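Long-range contacts in synaptonemal complex protein 2 (Mus musculus, PDB 5IWZ), which helps build the axial and lateral elements of the synaptonemal complex in meiotic prophase and is required for normal chromosome synapsis and fertility: residues A[91-100]-A[138-146]; A[203-211]-A[241-249]. All blocks are in the same frame, centred on the assembly; numbering follows the deposited sequence.

How the interactions relate
Two helical packings lie along this N-terminal part of the protein, which holds an armadillo-repeat-like and an Spt16M-like domain. Interaction 1, in the armadillo-repeat-like domain, sets the junction of helices 90-97 and 99-108 against the passage from helix 123-141 into 144-163; interaction 2 sets the single helix 197-212 against that from 232-242 into 246-253. Their centres are about 36 Å apart, their nearest atoms about 16 Å. Interaction 1 combines an aliphatic knob with one side-chain hydrogen bond; interaction 2 has none, relying on two consecutive aromatic rings, W242 on M203 and S204 and F243 on G207, I210 and L211. Helix 144-163 connects them, touching V100 and I139 at one site and M206 near the other.

Interaction 1: A[91-100]-A[138-146]; sequences LQTMIKQGLV and VIYDISDEG
A knob-into-hole fit between helices of the armadillo-repeat-like domain organises this contact: I139 of helix 123-141 enters a hole formed by L91, I95, L99 and V100. Its two branches serve different walls. CD1 of I139 reaches L99 CD2 at 3.6 Å, while CG2, anti to the backbone N, meets I95 CD1 and V100 CG2. I95 runs past I139 in the opposite sense, and its CD1 also touches I142 CG2 at 3.6 Å. At the other end of the hydrophobic strip, L91 CD2 touches both V138 CG1 (3.7 Å) and I142 CG1 (3.8 Å).

One polar link joins the two segments. The hydroxyl of S143 donates to the side-chain oxygen of Q92, OG to OE1 at 2.6 Å, with a C=O...donor angle of 157° and the donor tilted 22° from the carbonyl plane. The bend of the Q92 chain at chi2 (-62°) brings the amide round to the serine. The same OG accepts from G146 N at 3.1 Å, capping helix 144-163, so donor and acceptor roles are both used and the hydroxyl's rotation is probably fixed. Farther into this helix, V150 also touches I139. Knobs-into-holes packing of neighbouring helices, as seen around I139, is what an armadillo-repeat-like array would be expected to contain.

Interaction 2: A[203-211]-A[241-249]; sequences MSNMGERIL and EWFSMDFIA
Two consecutive aromatic side chains, W242 and F243, pack against helix 197-212 where helix 232-242 ends, and the first of them makes a Met-aromatic contact with M203. They divide the helix between them: the indole takes the M203-S204 end, the phenyl ring the G207-L211 end.

W242 turns one face to the backbone of M203, whose carbonyl oxygen stands 4.1 Å above the indole plane and is displaced toward the rim. The five-membered ring reaches S204, with W242 CD1 3.6 Å from S204 CA in an oblique approach. The six-membered ring meets the M203 side chain, which crosses it obliquely: CB touches CZ2, and the bend at chi3 (106°) accompanies a return of the methyl CE to W242 CH2 at 4.0 Å. In the Met-aromatic contact the sulfur SD lies 5.4 Å from the centroid of that ring and 64° off its normal. L226 and M229 of helix 216-229 also touch M203.

F243 is the first residue to leave helical geometry, and its ring is held from several directions. I210 comes to the ring edge, near its plane, with CD1 4.1 Å from CZ, the two side chains crossing at about a right angle. L211 reaches in at a slant and brings CD1 to CD1 of the ring at 4.0 Å; the same methyl group faces I248 in the following helix. F252 adds a further aromatic neighbour, the two ring planes inclined at about 55°. The glycine at 207 leaves room chiefly for CB of W242. Separately, and obliquely to the phenyl ring, F243 CE1 lies 3.3 Å from the carbonyl oxygen of G207.

Interaction 1: A[91-100]-A[138-146]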
ATOM      1  N   LEU A  91      25.162   7.993  -1.178  1.00 33.26           N
ATOM      2  CA  LEU A  91      23.928   7.717  -1.902  1.00 45.25           C
ATOM      3  C   LEU A  91      24.002   8.281  -3.314  1.00 45.08           C
ATOM      4  O   LEU A  91      23.606   7.615  -4.279  1.00 42.21           O
ATOM      5  CB  LEU A  91      22.722   8.268  -1.134  1.00 41.92           C
ATOM      6  CG  LEU A  91      21.348   7.777  -1.596  1.00 48.95           C
ATOM      7  CD1 LEU A  91      21.299   6.258  -1.627  1.00 50.68           C
ATOM      8  CD2 LEU A  91      20.233   8.322  -0.716  1.00 49.63           C
ATOM      9  N   GLN A  92      24.557   9.486  -3.461  1.00 48.11           N
ATOM     10  CA  GLN A  92      24.624  10.107  -4.782  1.00 51.05           C
ATOM     11  C   GLN A  92      25.603   9.382  -5.691  1.00 46.13           C
ATOM     12  O   GLN A  92      25.374   9.279  -6.903  1.00 49.89           O
ATOM     13  CB  GLN A  92      24.995  11.582  -4.657  1.00 58.23           C
ATOM     14  CG  GLN A  92      23.797  12.503  -4.769  1.00 68.17           C
ATOM     15  CD  GLN A  92      23.106  12.400  -6.128  1.00 70.40           C
ATOM     16  OE1 GLN A  92      21.879  12.314  -6.211  1.00 70.74           O
ATOM     17  NE2 GLN A  92      23.895  12.412  -7.198  1.00 64.34           N
ATOM     18  N   THR A  93      26.697   8.869  -5.128  1.00 44.13           N
ATOM     19  CA  THR A  93      27.612   8.049  -5.916  1.00 46.06           C
ATOM     20  C   THR A  93      26.945   6.764  -6.389  1.00 41.13           C
ATOM     21  O   THR A  93      27.149   6.329  -7.528  1.00 52.42           O
ATOM     22  CB  THR A  93      28.860   7.727  -5.100  1.00 40.24           C
ATOM     23  OG1 THR A  93      29.416   8.946  -4.603  1.00 47.40           O
ATOM     24  CG2 THR A  93      29.886   7.022  -5.971  1.00 35.22           C
ATOM     25  N   MET A  94      26.152   6.128  -5.531  1.00 39.79           N
ATOM     26  CA  MET A  94      25.479   4.909  -5.964  1.00 38.20           C
ATOM     27  C   MET A  94      24.420   5.217  -7.012  1.00 32.61           C
ATOM     28  O   MET A  94      24.229   4.432  -7.950  1.00 33.33           O
ATOM     29  CB  MET A  94      24.884   4.171  -4.760  1.00 34.66           C
ATOM     30  CG  MET A  94      25.965   3.506  -3.920  1.00 42.61           C
ATOM     31  SD  MET A  94      25.335   2.343  -2.679  1.00 45.65           S
ATOM     32  CE  MET A  94      24.538   3.457  -1.542  1.00 36.63           C
ATOM     33  N   ILE A  95      23.729   6.353  -6.878  1.00 34.43           N
ATOM     34  CA  ILE A  95      22.799   6.783  -7.919  1.00 37.25           C
ATOM     35  C   ILE A  95      23.539   6.956  -9.233  1.00 35.72           C
ATOM     36  O   ILE A  95      23.083   6.488 -10.282  1.00 39.27           O
ATOM     37  CB  ILE A  95      22.074   8.078  -7.514  1.00 36.69           C
ATOM     38  CG1 ILE A  95      21.088   7.814  -6.391  1.00 30.67           C
ATOM     39  CG2 ILE A  95      21.346   8.680  -8.694  1.00 43.22           C
ATOM     40  CD1 ILE A  95      20.609   9.085  -5.767  1.00 42.10           C
ATOM     41  N   LYS A  96      24.716   7.589  -9.185  1.00 34.77           N
ATOM     42  CA  LYS A  96      25.517   7.751 -10.391  1.00 44.13           C
ATOM     43  C   LYS A  96      26.069   6.421 -10.903  1.00 46.37           C
ATOM     44  O   LYS A  96      26.359   6.303 -12.102  1.00 44.84           O
ATOM     45  CB  LYS A  96      26.653   8.756 -10.140  1.00 53.58           C
ATOM     46  CG  LYS A  96      27.980   8.149  -9.694  1.00 66.23           C
ATOM     47  CD  LYS A  96      29.167   9.111  -9.854  1.00 75.58           C
ATOM     48  CE  LYS A  96      30.502   8.409  -9.543  1.00 72.47           C
ATOM     49  NZ  LYS A  96      30.747   7.227 -10.429  1.00 68.88           N
ATOM     50  N   GLN A  97      26.204   5.415 -10.037  1.00 42.61           N
ATOM     51  CA  GLN A  97      26.633   4.087 -10.464  1.00 38.60           C
ATOM     52  C   GLN A  97      25.474   3.235 -10.969  1.00 36.61           C
ATOM     53  O   GLN A  97      25.706   2.121 -11.452  1.00 38.59           O
ATOM     54  CB  GLN A  97      27.347   3.361  -9.316  1.00 34.42           C
ATOM     55  CG  GLN A  97      28.718   3.908  -8.970  1.00 35.92           C
ATOM     56  CD  GLN A  97      29.347   3.190  -7.783  1.00 43.77           C
ATOM     57  OE1 GLN A  97      28.960   3.416  -6.634  1.00 43.89           O
ATOM     58  NE2 GLN A  97      30.323   2.320  -8.057  1.00 39.87           N
ATOM     59  N   GLY A  98      24.237   3.725 -10.854  1.00 33.70           N
ATOM     60  CA  GLY A  98      23.078   3.062 -11.421  1.00 33.19           C
ATOM     61  C   GLY A  98      22.175   2.391 -10.405  1.00 31.09           C
ATOM     62  O   GLY A  98      21.509   1.400 -10.732  1.00 34.48           O
ATOM     63  N   LEU A  99      22.127   2.929  -9.178  1.00 34.19           N
ATOM     64  CA  LEU A  99      21.383   2.269  -8.098  1.00 32.85           C
ATOM     65  C   LEU A  99      19.903   2.106  -8.441  1.00 34.73           C
ATOM     66  O   LEU A  99      19.300   1.066  -8.138  1.00 30.20           O
ATOM     67  CB  LEU A  99      21.543   3.053  -6.797  1.00 32.64           C
ATOM     68  CG  LEU A  99      20.567   2.751  -5.647  1.00 35.57           C
ATOM     69  CD1 LEU A  99      20.658   1.286  -5.188  1.00 26.05           C
ATOM     70  CD2 LEU A  99      20.822   3.708  -4.489  1.00 34.24           C
ATOM     71  N   VAL A 100      19.302   3.111  -9.078  1.00 32.86           N
ATOM     72  CA  VAL A 100      17.875   3.037  -9.382  1.00 32.86           C
ATOM     73  C   VAL A 100      17.575   1.851 -10.301  1.00 30.31           C
ATOM     74  O   VAL A 100      16.570   1.148 -10.118  1.00 29.90           O
ATOM     75  CB  VAL A 100      17.383   4.370  -9.980  1.00 36.14           C
ATOM     76  CG1 VAL A 100      15.918   4.264 -10.393  1.00 37.12           C
ATOM     77  CG2 VAL A 100      17.560   5.501  -8.976  1.00 34.27           C
ATOM     78  N   VAL A 138      13.777   7.149  -0.100  1.00 32.18           N
ATOM     79  CA  VAL A 138      15.018   7.804   0.319  1.00 29.47           C
ATOM     80  C   VAL A 138      15.809   8.288  -0.894  1.00 34.43           C
ATOM     81  O   VAL A 138      16.385   9.387  -0.892  1.00 32.67           O
ATOM     82  CB  VAL A 138      15.855   6.844   1.193  1.00 37.96           C
ATOM     83  CG1 VAL A 138      17.301   7.323   1.311  1.00 40.15           C
ATOM     84  CG2 VAL A 138      15.223   6.675   2.587  1.00 34.54           C
ATOM     85  N   ILE A 139      15.857   7.473  -1.952  1.00 39.35           N
ATOM     86  CA  ILE A 139      16.537   7.888  -3.177  1.00 40.19           C
ATOM     87  C   ILE A 139      15.771   9.014  -3.865  1.00 32.78           C
ATOM     88  O   ILE A 139      16.365   9.945  -4.424  1.00 37.81           O
ATOM     89  CB  ILE A 139      16.709   6.683  -4.116  1.00 35.75           C
ATOM     90  CG1 ILE A 139      17.519   5.582  -3.431  1.00 41.37           C
ATOM     91  CG2 ILE A 139      17.338   7.128  -5.432  1.00 37.92           C
ATOM     92  CD1 ILE A 139      17.293   4.215  -4.039  1.00 36.16           C
ATOM     93  N   TYR A 140      14.444   8.923  -3.870  1.00 29.71           N
ATOM     94  CA  TYR A 140      13.634   9.955  -4.500  1.00 36.24           C
ATOM     95  C   TYR A 140      13.897  11.307  -3.852  1.00 44.21           C
ATOM     96  O   TYR A 140      14.078  12.310  -4.551  1.00 40.68           O
ATOM     97  CB  TYR A 140      12.163   9.546  -4.400  1.00 38.46           C
ATOM     98  CG  TYR A 140      11.118  10.504  -4.935  1.00 47.53           C
ATOM     99  CD1 TYR A 140      10.681  11.587  -4.176  1.00 48.18           C
ATOM    100  CD2 TYR A 140      10.511  10.281  -6.164  1.00 45.71           C
ATOM    101  CE1 TYR A 140       9.698  12.439  -4.645  1.00 50.92           C
ATOM    102  CE2 TYR A 140       9.528  11.124  -6.639  1.00 42.77           C
ATOM    103  CZ  TYR A 140       9.126  12.201  -5.874  1.00 49.51           C
ATOM    104  OH  TYR A 140       8.155  13.047  -6.334  1.00 52.85           O
ATOM    105  N   ASP A 141      13.994  11.339  -2.516  1.00 47.79           N
ATOM    106  CA  ASP A 141      14.092  12.596  -1.779  1.00 54.32           C
ATOM    107  C   ASP A 141      15.497  13.176  -1.725  1.00 50.37           C
ATOM    108  O   ASP A 141      15.659  14.294  -1.232  1.00 54.34           O
ATOM    109  CB  ASP A 141      13.588  12.413  -0.342  1.00 55.95           C
ATOM    110  CG  ASP A 141      12.116  12.083  -0.279  1.00 61.68           C
ATOM    111  OD1 ASP A 141      11.731  11.238   0.556  1.00 62.42           O
ATOM    112  OD2 ASP A 141      11.338  12.665  -1.064  1.00 70.22           O
ATOM    113  N   ILE A 142      16.518  12.465  -2.209  1.00 49.73           N
ATOM    114  CA  ILE A 142      17.888  12.922  -1.987  1.00 52.12           C
ATOM    115  C   ILE A 142      18.423  13.853  -3.072  1.00 63.82           C
ATOM    116  O   ILE A 142      19.458  14.504  -2.849  1.00 67.02           O
ATOM    117  CB  ILE A 142      18.839  11.722  -1.842  1.00 49.75           C
ATOM    118  CG1 ILE A 142      20.091  12.144  -1.080  1.00 47.86           C
ATOM    119  CG2 ILE A 142      19.189  11.161  -3.208  1.00 47.77           C
ATOM    120  CD1 ILE A 142      19.779  12.950   0.169  1.00 52.81           C
ATOM    121  N   SER A 143      17.767  13.946  -4.226  1.00 62.84           N
ATOM    122  CA  SER A 143      18.245  14.816  -5.299  1.00 56.11           C
ATOM    123  C   SER A 143      17.209  14.843  -6.410  1.00 55.90           C
ATOM    124  O   SER A 143      16.221  14.105  -6.385  1.00 55.34           O
ATOM    125  CB  SER A 143      19.579  14.347  -5.857  1.00 52.56           C
ATOM    126  OG  SER A 143      19.406  13.142  -6.586  1.00 52.77           O
ATOM    127  N   ASP A 144      17.459  15.701  -7.401  1.00 56.55           N
ATOM    128  CA  ASP A 144      16.594  15.726  -8.575  1.00 57.44           C
ATOM    129  C   ASP A 144      16.838  14.512  -9.459  1.00 52.09           C
ATOM    130  O   ASP A 144      15.891  13.953 -10.025  1.00 48.77           O
ATOM    131  CB  ASP A 144      16.816  17.015  -9.362  1.00 67.54           C
ATOM    132  CG  ASP A 144      16.472  18.250  -8.558  1.00 77.77           C
ATOM    133  OD1 ASP A 144      15.478  18.201  -7.798  1.00 74.64           O
ATOM    134  OD2 ASP A 144      17.198  19.263  -8.682  1.00 84.20           O
ATOM    135  N   GLU A 145      18.098  14.082  -9.576  1.00 47.02           N
ATOM    136  CA  GLU A 145      18.427  12.943 -10.431  1.00 54.64           C
ATOM    137  C   GLU A 145      17.781  11.661  -9.917  1.00 49.12           C
ATOM    138  O   GLU A 145      17.092  10.957 -10.667  1.00 47.12           O
ATOM    139  CB  GLU A 145      19.946  12.771 -10.528  1.00 60.64           C
ATOM    140  CG  GLU A 145      20.369  11.565 -11.352  1.00 72.39           C
ATOM    141  CD  GLU A 145      19.982  11.682 -12.821  1.00 87.54           C
ATOM    142  OE1 GLU A 145      20.845  12.101 -13.624  1.00 94.45           O
ATOM    143  OE2 GLU A 145      18.821  11.357 -13.176  1.00 89.70           O
ATOM    144  N   GLY A 146      18.003  11.338  -8.638  1.00 39.99           N
ATOM    145  CA  GLY A 146      17.356  10.172  -8.053  1.00 34.07           C
ATOM    146  C   GLY A 146      15.852  10.228  -8.202  1.00 41.47           C
ATOM    147  O   GLY A 146      15.211   9.226  -8.511  1.00 38.78           O
TER

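Interaction 2: A[203-211]-A[241-249]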
ATOM      1  N   MET A 203      -2.950   3.416 -18.100  1.00 40.61           N
ATOM      2  CA  MET A 203      -3.999   4.215 -17.488  1.00 44.00           C
ATOM      3  C   MET A 203      -5.376   3.761 -17.928  1.00 45.67           C
ATOM      4  O   MET A 203      -6.331   3.832 -17.149  1.00 46.70           O
ATOM      5  CB  MET A 203      -3.799   5.679 -17.827  1.00 43.43           C
ATOM      6  CG  MET A 203      -2.660   6.296 -17.085  1.00 45.78           C
ATOM      7  SD  MET A 203      -2.542   7.979 -17.676  1.00 52.97           S
ATOM      8  CE  MET A 203      -3.194   8.892 -16.303  1.00 48.49           C
ATOM      9  N   SER A 204      -5.502   3.298 -19.166  1.00 42.99           N
ATOM     10  CA  SER A 204      -6.781   2.750 -19.599  1.00 47.00           C
ATOM     11  C   SER A 204      -7.108   1.470 -18.832  1.00 45.67           C
ATOM     12  O   SER A 204      -8.252   1.272 -18.388  1.00 39.02           O
ATOM     13  CB  SER A 204      -6.752   2.500 -21.109  1.00 40.83           C
ATOM     14  OG  SER A 204      -8.058   2.268 -21.583  1.00 52.01           O
ATOM     15  N   ASN A 205      -6.112   0.598 -18.641  1.00 38.63           N
ATOM     16  CA  ASN A 205      -6.359  -0.614 -17.864  1.00 41.38           C
ATOM     17  C   ASN A 205      -6.576  -0.305 -16.387  1.00 42.11           C
ATOM     18  O   ASN A 205      -7.251  -1.072 -15.690  1.00 39.21           O
ATOM     19  CB  ASN A 205      -5.215  -1.604 -18.049  1.00 42.04           C
ATOM     20  CG  ASN A 205      -5.006  -1.969 -19.511  1.00 49.23           C
ATOM     21  OD1 ASN A 205      -5.960  -2.048 -20.283  1.00 53.33           O
ATOM     22  ND2 ASN A 205      -3.760  -2.170 -19.897  1.00 54.85           N
ATOM     23  N   MET A 206      -6.020   0.803 -15.894  1.00 32.43           N
ATOM     24  CA  MET A 206      -6.293   1.210 -14.523  1.00 40.11           C
ATOM     25  C   MET A 206      -7.755   1.599 -14.351  1.00 39.62           C
ATOM     26  O   MET A 206      -8.411   1.167 -13.394  1.00 35.62           O
ATOM     27  CB  MET A 206      -5.369   2.355 -14.127  1.00 45.24           C
ATOM     28  CG  MET A 206      -3.904   1.940 -14.097  1.00 50.25           C
ATOM     29  SD  MET A 206      -2.875   3.247 -13.451  1.00 49.10           S
ATOM     30  CE  MET A 206      -2.817   2.718 -11.724  1.00 38.84           C
ATOM     31  N   GLY A 207      -8.286   2.402 -15.286  1.00 38.70           N
ATOM     32  CA  GLY A 207      -9.708   2.726 -15.258  1.00 34.57           C
ATOM     33  C   GLY A 207     -10.590   1.492 -15.242  1.00 41.54           C
ATOM     34  O   GLY A 207     -11.498   1.374 -14.414  1.00 37.79           O
ATOM     35  N   GLU A 208     -10.348   0.562 -16.178  1.00 44.52           N
ATOM     36  CA  GLU A 208     -11.055  -0.719 -16.182  1.00 47.91           C
ATOM     37  C   GLU A 208     -10.970  -1.388 -14.824  1.00 41.40           C
ATOM     38  O   GLU A 208     -11.946  -1.980 -14.333  1.00 36.61           O
ATOM     39  CB  GLU A 208     -10.449  -1.661 -17.223  1.00 54.25           C
ATOM     40  CG  GLU A 208     -11.014  -1.569 -18.620  1.00 69.02           C
ATOM     41  CD  GLU A 208     -10.505  -2.701 -19.508  1.00 78.63           C
ATOM     42  OE1 GLU A 208     -10.377  -3.846 -19.024  1.00 79.32           O
ATOM     43  OE2 GLU A 208     -10.209  -2.468 -20.697  1.00 86.93           O
ATOM     44  N   ARG A 209      -9.793  -1.294 -14.204  1.00 37.05           N
ATOM     45  CA  ARG A 209      -9.514  -2.027 -12.980  1.00 34.81           C
ATOM     46  C   ARG A 209     -10.329  -1.501 -11.803  1.00 32.21           C
ATOM     47  O   ARG A 209     -10.709  -2.281 -10.926  1.00 34.01           O
ATOM     48  CB  ARG A 209      -8.014  -1.967 -12.692  1.00 33.35           C
ATOM     49  CG  ARG A 209      -7.608  -2.381 -11.302  1.00 37.88           C
ATOM     50  CD  ARG A 209      -7.685  -3.841 -11.141  1.00 43.92           C
ATOM     51  NE  ARG A 209      -6.807  -4.251 -10.056  1.00 52.25           N
ATOM     52  CZ  ARG A 209      -6.831  -5.444  -9.481  1.00 59.42           C
ATOM     53  NH1 ARG A 209      -7.713  -6.363  -9.880  1.00 70.52           N
ATOM     54  NH2 ARG A 209      -5.994  -5.677  -8.527  1.00 54.90           N
ATOM     55  N   ILE A 210     -10.619  -0.199 -11.766  1.00 35.45           N
ATOM     56  CA  ILE A 210     -11.508   0.326 -10.731  1.00 39.13           C
ATOM     57  C   ILE A 210     -12.773  -0.515 -10.632  1.00 35.23           C
ATOM     58  O   ILE A 210     -13.224  -0.869  -9.535  1.00 33.27           O
ATOM     59  CB  ILE A 210     -11.853   1.791 -11.031  1.00 34.52           C
ATOM     60  CG1 ILE A 210     -10.628   2.688 -10.896  1.00 30.29           C
ATOM     61  CG2 ILE A 210     -12.975   2.270 -10.124  1.00 40.49           C
ATOM     62  CD1 ILE A 210     -10.831   4.039 -11.577  1.00 36.84           C
ATOM     63  N   LEU A 211     -13.341  -0.865 -11.785  1.00 36.01           N
ATOM     64  CA  LEU A 211     -14.637  -1.521 -11.842  1.00 40.57           C
ATOM     65  C   LEU A 211     -14.655  -2.858 -11.098  1.00 45.22           C
ATOM     66  O   LEU A 211     -15.700  -3.245 -10.562  1.00 40.89           O
ATOM     67  CB  LEU A 211     -15.041  -1.713 -13.310  1.00 44.96           C
ATOM     68  CG  LEU A 211     -15.768  -0.583 -14.061  1.00 49.88           C
ATOM     69  CD1 LEU A 211     -15.249   0.805 -13.714  1.00 46.09           C
ATOM     70  CD2 LEU A 211     -15.692  -0.809 -15.558  1.00 51.64           C
ATOM     71  N   GLU A 241     -12.899   7.357 -23.039  1.00 44.58           N
ATOM     72  CA  GLU A 241     -12.037   6.266 -23.484  1.00 52.56           C
ATOM     73  C   GLU A 241     -11.845   5.222 -22.390  1.00 54.56           C
ATOM     74  O   GLU A 241     -11.786   4.023 -22.677  1.00 58.45           O
ATOM     75  CB  GLU A 241     -10.672   6.808 -23.909  1.00 52.63           C
ATOM     76  CG  GLU A 241     -10.755   7.990 -24.844  1.00 65.49           C
ATOM     77  CD  GLU A 241      -9.555   8.077 -25.757  1.00 77.98           C
ATOM     78  OE1 GLU A 241      -9.524   7.338 -26.762  1.00 85.78           O
ATOM     79  OE2 GLU A 241      -8.639   8.871 -25.463  1.00 80.57           O
ATOM     80  N   TRP A 242     -11.769   5.669 -21.136  1.00 49.64           N
ATOM     81  CA  TRP A 242     -11.468   4.786 -20.015  1.00 45.19           C
ATOM     82  C   TRP A 242     -12.676   3.972 -19.543  1.00 51.58           C
ATOM     83  O   TRP A 242     -12.494   2.885 -18.984  1.00 56.59           O
ATOM     84  CB  TRP A 242     -10.912   5.612 -18.857  1.00 44.07           C
ATOM     85  CG  TRP A 242      -9.543   6.156 -19.121  1.00 46.59           C
ATOM     86  CD1 TRP A 242      -8.673   5.756 -20.101  1.00 50.17           C
ATOM     87  CD2 TRP A 242      -8.872   7.194 -18.389  1.00 51.06           C
ATOM     88  NE1 TRP A 242      -7.505   6.489 -20.027  1.00 48.79           N
ATOM     89  CE2 TRP A 242      -7.603   7.376 -18.986  1.00 50.83           C
ATOM     90  CE3 TRP A 242      -9.224   7.997 -17.301  1.00 51.35           C
ATOM     91  CZ2 TRP A 242      -6.691   8.321 -18.525  1.00 50.28           C
ATOM     92  CZ3 TRP A 242      -8.304   8.931 -16.839  1.00 51.95           C
ATOM     93  CH2 TRP A 242      -7.056   9.080 -17.448  1.00 47.63           C
ATOM     94  N   PHE A 243     -13.903   4.454 -19.751  1.00 48.17           N
ATOM     95  CA  PHE A 243     -15.079   3.794 -19.189  1.00 46.72           C
ATOM     96  C   PHE A 243     -16.127   3.581 -20.274  1.00 51.03           C
ATOM     97  O   PHE A 243     -16.729   4.543 -20.764  1.00 55.73           O
ATOM     98  CB  PHE A 243     -15.638   4.598 -18.015  1.00 42.90           C
ATOM     99  CG  PHE A 243     -14.630   4.868 -16.923  1.00 44.19           C
ATOM    100  CD1 PHE A 243     -14.218   3.853 -16.071  1.00 44.91           C
ATOM    101  CD2 PHE A 243     -14.101   6.138 -16.742  1.00 42.40           C
ATOM    102  CE1 PHE A 243     -13.294   4.102 -15.056  1.00 42.57           C
ATOM    103  CE2 PHE A 243     -13.187   6.392 -15.731  1.00 37.11           C
ATOM    104  CZ  PHE A 243     -12.777   5.368 -14.886  1.00 38.44           C
ATOM    105  N   SER A 244     -16.351   2.311 -20.632  1.00 56.27           N
ATOM    106  CA  SER A 244     -17.299   1.972 -21.690  1.00 60.72           C
ATOM    107  C   SER A 244     -18.712   2.445 -21.356  1.00 65.97           C
ATOM    108  O   SER A 244     -19.463   2.850 -22.253  1.00 65.94           O
ATOM    109  CB  SER A 244     -17.296   0.461 -21.935  1.00 62.66           C
ATOM    110  OG  SER A 244     -16.016  -0.011 -22.321  1.00 70.36           O
ATOM    111  N   MET A 245     -19.097   2.392 -20.081  1.00 63.73           N
ATOM    112  CA  MET A 245     -20.463   2.726 -19.690  1.00 59.00           C
ATOM    113  C   MET A 245     -20.621   4.243 -19.611  1.00 55.72           C
ATOM    114  O   MET A 245     -19.876   4.909 -18.886  1.00 52.78           O
ATOM    115  CB  MET A 245     -20.821   2.076 -18.351  1.00 53.94           C
ATOM    116  CG  MET A 245     -22.096   2.664 -17.727  1.00 68.58           C
ATOM    117  SD  MET A 245     -22.828   1.841 -16.275  1.00 71.64           S
ATOM    118  CE  MET A 245     -22.742   0.118 -16.736  1.00 70.73           C
ATOM    119  N   ASP A 246     -21.602   4.783 -20.344  1.00 58.78           N
ATOM    120  CA  ASP A 246     -21.797   6.234 -20.385  1.00 57.44           C
ATOM    121  C   ASP A 246     -22.044   6.806 -18.992  1.00 51.83           C
ATOM    122  O   ASP A 246     -21.448   7.824 -18.614  1.00 44.57           O
ATOM    123  CB  ASP A 246     -22.951   6.584 -21.323  1.00 63.68           C
ATOM    124  CG  ASP A 246     -22.585   6.409 -22.787  1.00 65.67           C
ATOM    125  OD1 ASP A 246     -23.395   6.799 -23.655  1.00 63.01           O
ATOM    126  OD2 ASP A 246     -21.486   5.883 -23.066  1.00 68.19           O
ATOM    127  N   PHE A 247     -22.916   6.153 -18.213  1.00 45.03           N
ATOM    128  CA  PHE A 247     -23.186   6.577 -16.843  1.00 47.64           C
ATOM    129  C   PHE A 247     -21.898   6.768 -16.048  1.00 50.66           C
ATOM    130  O   PHE A 247     -21.751   7.753 -15.317  1.00 57.79           O
ATOM    131  CB  PHE A 247     -24.093   5.546 -16.165  1.00 52.69           C
ATOM    132  CG  PHE A 247     -24.441   5.871 -14.739  1.00 61.90           C
ATOM    133  CD1 PHE A 247     -23.620   5.453 -13.693  1.00 63.58           C
ATOM    134  CD2 PHE A 247     -25.609   6.563 -14.438  1.00 70.00           C
ATOM    135  CE1 PHE A 247     -23.941   5.740 -12.375  1.00 65.68           C
ATOM    136  CE2 PHE A 247     -25.941   6.854 -13.124  1.00 68.93           C
ATOM    137  CZ  PHE A 247     -25.104   6.438 -12.088  1.00 69.08           C
ATOM    138  N   ILE A 248     -20.944   5.850 -16.195  1.00 50.79           N
ATOM    139  CA  ILE A 248     -19.712   5.907 -15.412  1.00 50.77           C
ATOM    140  C   ILE A 248     -18.762   6.969 -15.963  1.00 43.26           C
ATOM    141  O   ILE A 248     -18.161   7.739 -15.205  1.00 40.83           O
ATOM    142  CB  ILE A 248     -19.051   4.513 -15.362  1.00 50.97           C
ATOM    143  CG1 ILE A 248     -19.916   3.550 -14.526  1.00 53.39           C
ATOM    144  CG2 ILE A 248     -17.611   4.610 -14.839  1.00 48.34           C
ATOM    145  CD1 ILE A 248     -19.458   2.095 -14.556  1.00 55.30           C
ATOM    146  N   ALA A 249     -18.607   7.024 -17.287  1.00 40.72           N
ATOM    147  CA  ALA A 249     -17.781   8.068 -17.894  1.00 47.54           C
ATOM    148  C   ALA A 249     -18.267   9.464 -17.510  1.00 49.61           C
ATOM    149  O   ALA A 249     -17.449  10.350 -17.227  1.00 46.37           O
ATOM    150  CB  ALA A 249     -17.766   7.907 -19.415  1.00 42.06           C
TER